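Local coordinates for protein 6-phosphogluconolactonase (Thermotoga maritima, PDB 1VL1) that hydrolyses 6-phosphogluconolactone to 6-phosphogluconate, the second step of the oxidative pentose phosphate pathway, at residues A[24-29]-A[196-201]; A[81-86]-A[114-119]; A[136-141]-A[188-193]. One frame throughout, in Å; residues are numbered along the deposited sequence.

Contact 1 (A[24-29]-A[196-201]); sequences GYVDFV and LIRGKE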
loop_
_atom_site.group_PDB
_atom_site.type_symbol
_atom_site.label_atom_id
_atom_site.label_comp_id
_atom_site.label_asym_id
_atom_site.label_seq_id
_atom_site.Cartn_x
_atom_site.Cartn_y
_atom_site.Cartn_z
ATOM N N GLY A 24 -21.096 -0.903 6.981
ATOM C CA GLY A 24 -20.025 -1.472 7.797
ATOM C C GLY A 24 -18.708 -1.713 7.070
ATOM O O GLY A 24 -17.988 -2.670 7.384
ATOM N N TYR A 25 -18.345 -0.799 6.172
ATOM C CA TYR A 25 -17.185 -1.007 5.298
ATOM C C TYR A 25 -15.923 -1.217 6.119
ATOM O O TYR A 25 -15.221 -2.221 5.977
ATOM C CB TYR A 25 -17.023 0.181 4.360
ATOM C CG TYR A 25 -15.851 0.024 3.449
ATOM C CD1 TYR A 25 -15.973 -0.698 2.266
ATOM C CD2 TYR A 25 -14.611 0.570 3.781
ATOM C CE1 TYR A 25 -14.857 -0.885 1.421
ATOM C CE2 TYR A 25 -13.489 0.400 2.976
ATOM C CZ TYR A 25 -13.618 -0.326 1.763
ATOM O OH TYR A 25 -12.482 -0.471 0.978
ATOM N N VAL A 26 -15.587 -0.225 6.941
ATOM C CA VAL A 26 -14.347 -0.288 7.660
ATOM C C VAL A 26 -14.260 -1.525 8.547
ATOM O O VAL A 26 -13.220 -2.186 8.568
ATOM C CB VAL A 26 -14.095 1.009 8.462
ATOM C CG1 VAL A 26 -12.903 0.852 9.370
ATOM C CG2 VAL A 26 -13.880 2.189 7.501
ATOM N N ASP A 27 -15.310 -1.800 9.321
ATOM C CA ASP A 27 -15.319 -2.978 10.184
ATOM C C ASP A 27 -15.109 -4.276 9.408
ATOM O O ASP A 27 -14.352 -5.116 9.825
ATOM C CB ASP A 27 -16.591 -3.035 11.011
ATOM C CG ASP A 27 -16.590 -1.997 12.136
ATOM O OD1 ASP A 27 -15.497 -1.475 12.473
ATOM O OD2 ASP A 27 -17.617 -1.610 12.693
ATOM N N PHE A 28 -15.737 -4.394 8.248
ATOM C CA PHE A 28 -15.604 -5.602 7.451
ATOM C C PHE A 28 -14.184 -5.754 6.953
ATOM O O PHE A 28 -13.573 -6.828 7.061
ATOM C CB PHE A 28 -16.562 -5.543 6.298
ATOM C CG PHE A 28 -16.586 -6.785 5.457
ATOM C CD1 PHE A 28 -17.404 -7.853 5.775
ATOM C CD2 PHE A 28 -15.763 -6.886 4.351
ATOM C CE1 PHE A 28 -17.430 -8.981 4.980
ATOM C CE2 PHE A 28 -15.797 -8.047 3.538
ATOM C CZ PHE A 28 -16.581 -9.064 3.864
ATOM N N VAL A 29 -13.635 -4.686 6.391
ATOM C CA VAL A 29 -12.263 -4.734 5.924
ATOM C C VAL A 29 -11.258 -5.077 7.042
ATOM O O VAL A 29 -10.354 -5.895 6.879
ATOM C CB VAL A 29 -11.871 -3.411 5.251
ATOM C CG1 VAL A 29 -10.387 -3.343 4.880
ATOM C CG2 VAL A 29 -12.812 -3.145 4.043
ATOM N N LEU A 196 -8.592 -1.176 -1.533
ATOM C CA LEU A 196 -9.656 -0.594 -0.714
ATOM C C LEU A 196 -10.164 0.631 -1.436
ATOM O O LEU A 196 -9.419 1.607 -1.549
ATOM C CB LEU A 196 -9.089 -0.178 0.638
ATOM C CG LEU A 196 -8.874 -1.197 1.717
ATOM C CD1 LEU A 196 -8.435 -2.496 1.276
ATOM C CD2 LEU A 196 -8.060 -0.606 2.850
ATOM N N ILE A 197 -11.376 0.557 -1.972
ATOM C CA ILE A 197 -11.939 1.620 -2.787
ATOM C C ILE A 197 -13.364 1.875 -2.379
ATOM O O ILE A 197 -14.069 0.947 -1.933
ATOM C CB ILE A 197 -11.855 1.356 -4.300
ATOM C CG1 ILE A 197 -12.613 0.068 -4.739
ATOM C CG2 ILE A 197 -10.397 1.316 -4.768
ATOM C CD1 ILE A 197 -12.928 0.146 -6.209
ATOM N N ARG A 198 -13.822 3.112 -2.571
ATOM C CA ARG A 198 -15.190 3.471 -2.265
ATOM C C ARG A 198 -15.712 4.478 -3.273
ATOM O O ARG A 198 -14.959 5.377 -3.718
ATOM C CB ARG A 198 -15.327 4.054 -0.856
ATOM C CG ARG A 198 -14.908 3.109 0.267
ATOM C CD ARG A 198 -14.932 3.755 1.614
ATOM N NE ARG A 198 -16.260 3.770 2.190
ATOM C CZ ARG A 198 -16.503 3.928 3.498
ATOM N NH1 ARG A 198 -15.513 4.085 4.377
ATOM N NH2 ARG A 198 -17.736 3.919 3.926
ATOM N N GLY A 199 -16.983 4.328 -3.626
ATOM C CA GLY A 199 -17.698 5.327 -4.384
ATOM C C GLY A 199 -17.772 5.055 -5.873
ATOM O O GLY A 199 -17.049 4.226 -6.434
ATOM N N LYS A 200 -18.657 5.817 -6.520
ATOM C CA LYS A 200 -19.044 5.568 -7.920
ATOM C C LYS A 200 -17.896 5.723 -8.891
ATOM O O LYS A 200 -17.757 4.931 -9.807
ATOM C CB LYS A 200 -20.206 6.481 -8.328
ATOM C CG LYS A 200 -21.515 6.019 -7.719
ATOM C CD LYS A 200 -22.737 6.815 -8.135
ATOM C CE LYS A 200 -23.986 6.196 -7.503
ATOM N NZ LYS A 200 -25.175 7.081 -7.579
ATOM N N GLU A 201 -17.070 6.736 -8.716
ATOM C CA GLU A 201 -15.982 6.946 -9.687
ATOM C C GLU A 201 -14.976 5.816 -9.696
ATOM O O GLU A 201 -14.499 5.404 -10.768
ATOM C CB GLU A 201 -15.257 8.266 -9.436
ATOM C CG GLU A 201 -14.501 8.784 -10.638
ATOM C CD GLU A 201 -15.385 9.218 -11.812
ATOM O OE1 GLU A 201 -16.640 9.075 -11.790
ATOM O OE2 GLU A 201 -14.812 9.744 -12.791
#
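With CG of Y25 trans to its backbone N (chi1 180°), the tyrosine ring is carried toward the strand, and a bend at chi3 of R198 turns the guanidinium back along that ring. R198 CG sits over the middle of the ring, 4.0 Å from the centroid of the Y25 ring, a CH-pi contact made almost along the ring normal. Beyond the bend the guanidinium runs on over the CD2 side toward Y25 CB, its plane 25° from that of the ring. R198 NH1 lies 3.7 Å from Y25 CD2, with V26 CG2 a little farther from the same nitrogen. The opposite face of the ring is taken by V29 CG2 of the tyrosine's own helix, one turn on, and the ring is held between the two. The contact joins the first turn of helix 25-43 to the end of strand 192-198, the helix packing against one side of the mixed sheet, beside its parallel strands 192-198 and 225-231, in Rossmann-like alpha/beta fashion; the two short axes run nearly antiparallel (163°) and pass 11.1 Å apart. At the far end of the ring, Y25 OH reaches over the strand backbone, 3.3 Å from L196 CA, and hydrogen-bonds to F229 O of the adjacent strand 225-231. Farther along the helix, V29 CG1 meets the branch point of the leucine, L196 CG, at 4.1 Å, while V60 of helix 57-64 touches both of these side chains.

Contact 2 (A[81-86]-A[114-119]); sequences ERYVPL and VDTSLP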
loop_
_atom_site.group_PDB
_atom_site.type_symbol
_atom_site.label_atom_id
_atom_site.label_comp_id
_atom_site.label_asym_id
_atom_site.label_seq_id
_atom_site.Cartn_x
_atom_site.Cartn_y
_atom_site.Cartn_z
ATOM N N GLU A 81 5.672 7.362 -1.523
ATOM C CA GLU A 81 5.752 8.572 -0.708
ATOM C C GLU A 81 5.816 9.798 -1.615
ATOM O O GLU A 81 6.428 9.797 -2.669
ATOM C CB GLU A 81 6.939 8.567 0.239
ATOM C CG GLU A 81 7.040 9.762 1.154
ATOM C CD GLU A 81 5.840 9.892 2.047
ATOM O OE1 GLU A 81 4.842 10.498 1.603
ATOM O OE2 GLU A 81 5.937 9.436 3.188
ATOM N N ARG A 82 5.147 10.846 -1.164
ATOM C CA ARG A 82 5.249 12.158 -1.774
ATOM C C ARG A 82 6.581 12.768 -1.368
ATOM O O ARG A 82 6.972 12.744 -0.196
ATOM C CB ARG A 82 4.072 13.037 -1.328
ATOM C CG ARG A 82 2.753 12.627 -1.963
ATOM C CD ARG A 82 2.008 11.543 -1.213
ATOM N NE ARG A 82 0.652 11.452 -1.752
ATOM C CZ ARG A 82 -0.365 12.207 -1.399
ATOM N NH1 ARG A 82 -0.242 13.112 -0.475
ATOM N NH2 ARG A 82 -1.535 12.061 -1.987
ATOM N N TYR A 83 7.269 13.401 -2.330
ATOM C CA TYR A 83 8.619 13.938 -2.098
ATOM C C TYR A 83 8.463 15.328 -1.486
ATOM O O TYR A 83 8.691 16.374 -2.097
ATOM C CB TYR A 83 9.509 13.952 -3.370
ATOM C CG TYR A 83 10.967 14.257 -3.049
ATOM C CD1 TYR A 83 11.754 13.362 -2.358
ATOM C CD2 TYR A 83 11.562 15.454 -3.458
ATOM C CE1 TYR A 83 13.069 13.644 -2.058
ATOM C CE2 TYR A 83 12.878 15.765 -3.148
ATOM C CZ TYR A 83 13.648 14.868 -2.487
ATOM O OH TYR A 83 14.949 15.216 -2.194
ATOM N N VAL A 84 8.103 15.277 -0.218
ATOM C CA VAL A 84 7.911 16.416 0.642
ATOM C C VAL A 84 8.415 16.038 2.027
ATOM O O VAL A 84 8.641 14.858 2.341
ATOM C CB VAL A 84 6.379 16.779 0.727
ATOM C CG1 VAL A 84 5.824 17.026 -0.633
ATOM C CG2 VAL A 84 5.573 15.683 1.426
ATOM N N PRO A 85 8.611 17.032 2.880
ATOM C CA PRO A 85 9.086 16.723 4.236
ATOM C C PRO A 85 8.186 15.725 4.966
ATOM O O PRO A 85 6.959 15.714 4.795
ATOM C CB PRO A 85 9.147 18.080 4.907
ATOM C CG PRO A 85 9.288 19.085 3.742
ATOM C CD PRO A 85 8.510 18.482 2.619
ATOM N N LEU A 86 8.757 14.858 5.795
ATOM C CA LEU A 86 8.020 13.802 6.460
ATOM C C LEU A 86 7.029 14.293 7.531
ATOM O O LEU A 86 6.259 13.481 8.024
ATOM C CB LEU A 86 8.990 12.758 7.073
ATOM C CG LEU A 86 9.820 11.948 6.046
ATOM C CD1 LEU A 86 10.884 11.141 6.750
ATOM C CD2 LEU A 86 9.032 11.061 5.167
ATOM N N VAL A 114 10.188 6.036 3.162
ATOM C CA VAL A 114 11.065 6.742 2.239
ATOM C C VAL A 114 11.657 7.975 2.950
ATOM O O VAL A 114 10.927 8.825 3.487
ATOM C CB VAL A 114 10.321 7.183 1.002
ATOM C CG1 VAL A 114 11.244 7.983 0.139
ATOM C CG2 VAL A 114 9.744 5.992 0.226
ATOM N N ASP A 115 12.971 8.089 2.891
ATOM C CA ASP A 115 13.693 9.181 3.576
ATOM C C ASP A 115 13.788 10.328 2.615
ATOM O O ASP A 115 14.770 10.479 1.864
ATOM C CB ASP A 115 15.093 8.739 4.051
ATOM C CG ASP A 115 15.856 9.834 4.753
ATOM O OD1 ASP A 115 15.299 10.945 4.916
ATOM O OD2 ASP A 115 17.023 9.627 5.187
ATOM N N THR A 116 12.744 11.168 2.602
ATOM C CA THR A 116 12.668 12.302 1.666
ATOM C C THR A 116 13.608 13.471 1.949
ATOM O O THR A 116 13.671 14.468 1.178
ATOM C CB THR A 116 11.235 12.845 1.601
ATOM O OG1 THR A 116 10.875 13.409 2.878
ATOM C CG2 THR A 116 10.218 11.774 1.278
ATOM N N SER A 117 14.430 13.351 2.987
ATOM C CA SER A 117 15.459 14.333 3.245
ATOM C C SER A 117 16.650 14.207 2.303
ATOM O O SER A 117 17.442 15.158 2.148
ATOM C CB SER A 117 15.981 14.206 4.658
ATOM O OG SER A 117 16.883 13.135 4.867
ATOM N N LEU A 118 16.761 13.014 1.710
ATOM C CA LEU A 118 17.802 12.729 0.698
ATOM C C LEU A 118 17.383 13.179 -0.699
ATOM O O LEU A 118 16.192 13.239 -1.005
ATOM C CB LEU A 118 18.052 11.216 0.639
ATOM C CG LEU A 118 18.607 10.533 1.903
ATOM C CD1 LEU A 118 18.677 9.028 1.658
ATOM C CD2 LEU A 118 19.909 11.107 2.409
ATOM N N PRO A 119 18.341 13.407 -1.591
ATOM C CA PRO A 119 17.986 13.662 -2.988
ATOM C C PRO A 119 17.149 12.487 -3.502
ATOM O O PRO A 119 17.301 11.375 -3.054
ATOM C CB PRO A 119 19.356 13.761 -3.716
ATOM C CG PRO A 119 20.325 14.085 -2.614
ATOM C CD PRO A 119 19.797 13.397 -1.385
HETATM O O HOH W 1 8.161 7.958 3.800
HETATM O O HOH W 2 11.894 14.834 5.166
#
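Two hydroxyls donate across this contact. Y83 OH donates to L118 O at 2.6 Å, the acceptor lying at the ring edge in the ring plane, while the hydroxyl stands 36° out of the carbonyl plane. T116 OG1 donates to V84 O at 2.7 Å, likewise from above the carbonyl plane, and also accepts from a water that in turn accepts from L86 N. A second water bridges the segments, donating to E81 OE2 and accepting from V114 N. The E81 carboxylate is further gripped by the backbone N of N92 and F93, at the start of helix 92-101.

T116 CG2 lies 3.8 Å from E81 CG, and the Y83 ring and T116 lie alongside each other, pointing opposite ways, with Y83 CD1 4.0 Å from T116 CB. E81 CB meets V114 CB at 3.7 Å, and L86 brings CD2 to within 3.4 Å of V114 O. Within 114-119, D115 OD1 accepts from S117 N, an Asx turn, and also from S117 OG, inside a type I turn. The whole ties the loop after strand 74-82 to the turn leading into helix 120-134, a junction of connecting loops at the rim of the alpha/beta sheet.

Contact 3 (A[136-141]-A[188-193]); sequences DQFDLA and NTSLYV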
loop_
_atom_site.group_PDB
_atom_site.type_symbol
_atom_site.label_atom_id
_atom_site.label_comp_id
_atom_site.label_asym_id
_atom_site.label_seq_id
_atom_site.Cartn_x
_atom_site.Cartn_y
_atom_site.Cartn_z
ATOM N N ASP A 136 12.457 -10.939 0.490
ATOM C CA ASP A 136 12.329 -11.037 -0.985
ATOM C C ASP A 136 10.876 -11.112 -1.467
ATOM O O ASP A 136 10.586 -11.197 -2.691
ATOM C CB ASP A 136 13.113 -12.224 -1.546
ATOM C CG ASP A 136 12.754 -13.545 -0.900
ATOM O OD1 ASP A 136 11.846 -13.654 -0.044
ATOM O OD2 ASP A 136 13.430 -14.570 -1.226
ATOM N N GLN A 137 9.947 -11.049 -0.505
ATOM C CA GLN A 137 8.538 -11.292 -0.766
ATOM C C GLN A 137 7.681 -10.591 0.276
ATOM O O GLN A 137 7.849 -10.844 1.449
ATOM C CB GLN A 137 8.263 -12.808 -0.700
ATOM C CG GLN A 137 6.877 -13.234 -1.092
ATOM C CD GLN A 137 6.745 -14.741 -1.217
ATOM O OE1 GLN A 137 6.763 -15.284 -2.335
ATOM N NE2 GLN A 137 6.613 -15.427 -0.077
ATOM N N PHE A 138 6.755 -9.731 -0.143
ATOM C CA PHE A 138 5.750 -9.222 0.780
ATOM C C PHE A 138 4.655 -10.268 0.947
ATOM O O PHE A 138 4.318 -11.019 0.003
ATOM C CB PHE A 138 5.157 -7.925 0.274
ATOM C CG PHE A 138 6.146 -6.845 0.030
ATOM C CD1 PHE A 138 6.871 -6.300 1.087
ATOM C CD2 PHE A 138 6.324 -6.320 -1.222
ATOM C CE1 PHE A 138 7.789 -5.281 0.865
ATOM C CE2 PHE A 138 7.211 -5.265 -1.449
ATOM C CZ PHE A 138 7.961 -4.762 -0.412
ATOM N N ASP A 139 4.111 -10.336 2.138
ATOM C CA ASP A 139 2.981 -11.232 2.435
ATOM C C ASP A 139 1.653 -10.574 2.043
ATOM O O ASP A 139 0.759 -11.230 1.503
ATOM C CB ASP A 139 2.977 -11.567 3.932
ATOM C CG ASP A 139 4.133 -12.408 4.318
ATOM O OD1 ASP A 139 4.278 -13.563 3.819
ATOM O OD2 ASP A 139 4.991 -11.985 5.113
ATOM N N LEU A 140 1.566 -9.272 2.256
ATOM C CA LEU A 140 0.317 -8.572 2.094
ATOM C C LEU A 140 0.554 -7.158 1.658
ATOM O O LEU A 140 1.451 -6.524 2.191
ATOM C CB LEU A 140 -0.350 -8.582 3.435
ATOM C CG LEU A 140 -1.733 -8.006 3.632
ATOM C CD1 LEU A 140 -2.709 -8.657 2.687
ATOM C CD2 LEU A 140 -2.198 -8.282 5.023
ATOM N N ALA A 141 -0.211 -6.671 0.671
ATOM C CA ALA A 141 -0.153 -5.299 0.268
ATOM C C ALA A 141 -1.573 -4.743 0.414
ATOM O O ALA A 141 -2.509 -5.338 -0.066
ATOM C CB ALA A 141 0.337 -5.146 -1.149
ATOM N N ASN A 188 4.081 -6.807 -7.091
ATOM C CA ASN A 188 3.692 -8.133 -7.523
ATOM C C ASN A 188 4.446 -9.300 -6.862
ATOM O O ASN A 188 4.131 -10.469 -7.080
ATOM C CB ASN A 188 3.732 -8.158 -9.064
ATOM C CG ASN A 188 2.584 -7.388 -9.709
ATOM O OD1 ASN A 188 1.636 -7.000 -9.042
ATOM N ND2 ASN A 188 2.693 -7.142 -11.008
ATOM N N THR A 189 5.420 -9.020 -5.988
ATOM C CA THR A 189 5.946 -10.069 -5.123
ATOM C C THR A 189 5.012 -10.391 -3.956
ATOM O O THR A 189 5.228 -11.394 -3.268
ATOM C CB THR A 189 7.321 -9.732 -4.504
ATOM O OG1 THR A 189 7.215 -8.602 -3.618
ATOM C CG2 THR A 189 8.325 -9.336 -5.581
ATOM N N SER A 190 3.988 -9.575 -3.745
ATOM C CA SER A 190 3.068 -9.791 -2.636
ATOM C C SER A 190 2.200 -11.024 -2.851
ATOM O O SER A 190 1.617 -11.203 -3.917
ATOM C CB SER A 190 2.171 -8.589 -2.481
ATOM O OG SER A 190 2.825 -7.346 -2.332
ATOM N N LEU A 191 2.109 -11.886 -1.834
ATOM C CA LEU A 191 1.241 -13.062 -1.883
ATOM C C LEU A 191 -0.234 -12.620 -2.049
ATOM O O LEU A 191 -0.945 -13.161 -2.892
ATOM C CB LEU A 191 1.426 -13.937 -0.634
ATOM C CG LEU A 191 2.827 -14.543 -0.439
ATOM C CD1 LEU A 191 2.883 -15.332 0.885
ATOM C CD2 LEU A 191 3.167 -15.511 -1.616
ATOM N N TYR A 192 -0.641 -11.617 -1.272
ATOM C CA TYR A 192 -2.020 -11.118 -1.283
ATOM C C TYR A 192 -2.009 -9.626 -1.509
ATOM O O TYR A 192 -1.270 -8.909 -0.870
ATOM C CB TYR A 192 -2.716 -11.451 0.043
ATOM C CG TYR A 192 -2.792 -12.934 0.326
ATOM C CD1 TYR A 192 -3.782 -13.696 -0.221
ATOM C CD2 TYR A 192 -1.806 -13.574 1.105
ATOM C CE1 TYR A 192 -3.837 -15.077 -0.009
ATOM C CE2 TYR A 192 -1.838 -14.984 1.334
ATOM C CZ TYR A 192 -2.877 -15.715 0.756
ATOM O OH TYR A 192 -2.999 -17.083 0.945
ATOM N N VAL A 193 -2.798 -9.160 -2.479
ATOM C CA VAL A 193 -2.954 -7.778 -2.718
ATOM C C VAL A 193 -4.429 -7.441 -2.435
ATOM O O VAL A 193 -5.337 -8.110 -2.953
ATOM C CB VAL A 193 -2.631 -7.408 -4.174
ATOM C CG1 VAL A 193 -3.042 -6.024 -4.458
ATOM C CG2 VAL A 193 -1.148 -7.550 -4.445
#
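The two chains run parallel and in step from Q137 beside T189 to A141 beside V193, bonded by L191 N to F138 O (3.0 Å), Y192 N to D139 O (3.1 Å) and A141 N to Y192 O (2.9 Å). The last is nearly in line with its carbonyl, at a C=O...N angle of 163°, whereas Y192 N stands well above the carbonyl plane of D139. F138 O also receives a CA-H...O contact from S190.

The Q137 chain, extended beyond CG, crosses L191 at about a right angle, and its amide group lies against the leucine methyls, with Q137 OE1 3.7 Å from L191 CD2. The same OE1 accepts a hydrogen bond from K223 NZ. An alanine in place of Q137 would probably leave the L191 methyls less covered and K223 without this acceptor. D139 lies side by side with L191, its OD1 near CD1, while OD2 forms a salt bridge with K44.

Inward, T189 OG1 approaches F138 CD2 at 3.4 Å and S190 OG lies 3.5 Å from A141 CB; these hydroxyls bond to A186 O and L187 O, at the end of helix 184-187. F138 meets F77 edge-to-face. L140 and Y192 share one face of the sheet, where L140 CD1 touches Y192 CB at 3.8 Å and helix 25-43 packs on both residues; the edge of the Y192 ring is turned to D139 O. A141 and V193 lie together on the other face. The pairing of strands 140-143 and 192-198, with a helix packed against them, is consistent with the Rossmann-like alpha/beta core of this isomerase and lactonase family.

All three contacts reach one mixed sheet. Contacts 1 and 3 share strand 192-198: contact 3 pairs its beginning with strand 140-143, contact 1 packs its end under helix 25-43, and their centres are 21 Å apart. That helix also touches L140 and Y192 of contact 3. Contact 2 lies on the opposite side of the chain's centre from contact 1, 29 Å between centres, and its nearest atoms stay about 11 Å from contact 3. Along the chain, contacts 2 and 3 follow in series between the two segments of contact 1. Within contact 2, the R82 side chain is about 4 Å from a bound citrate, probably from the crystallisation liquor, which may mark a pocket.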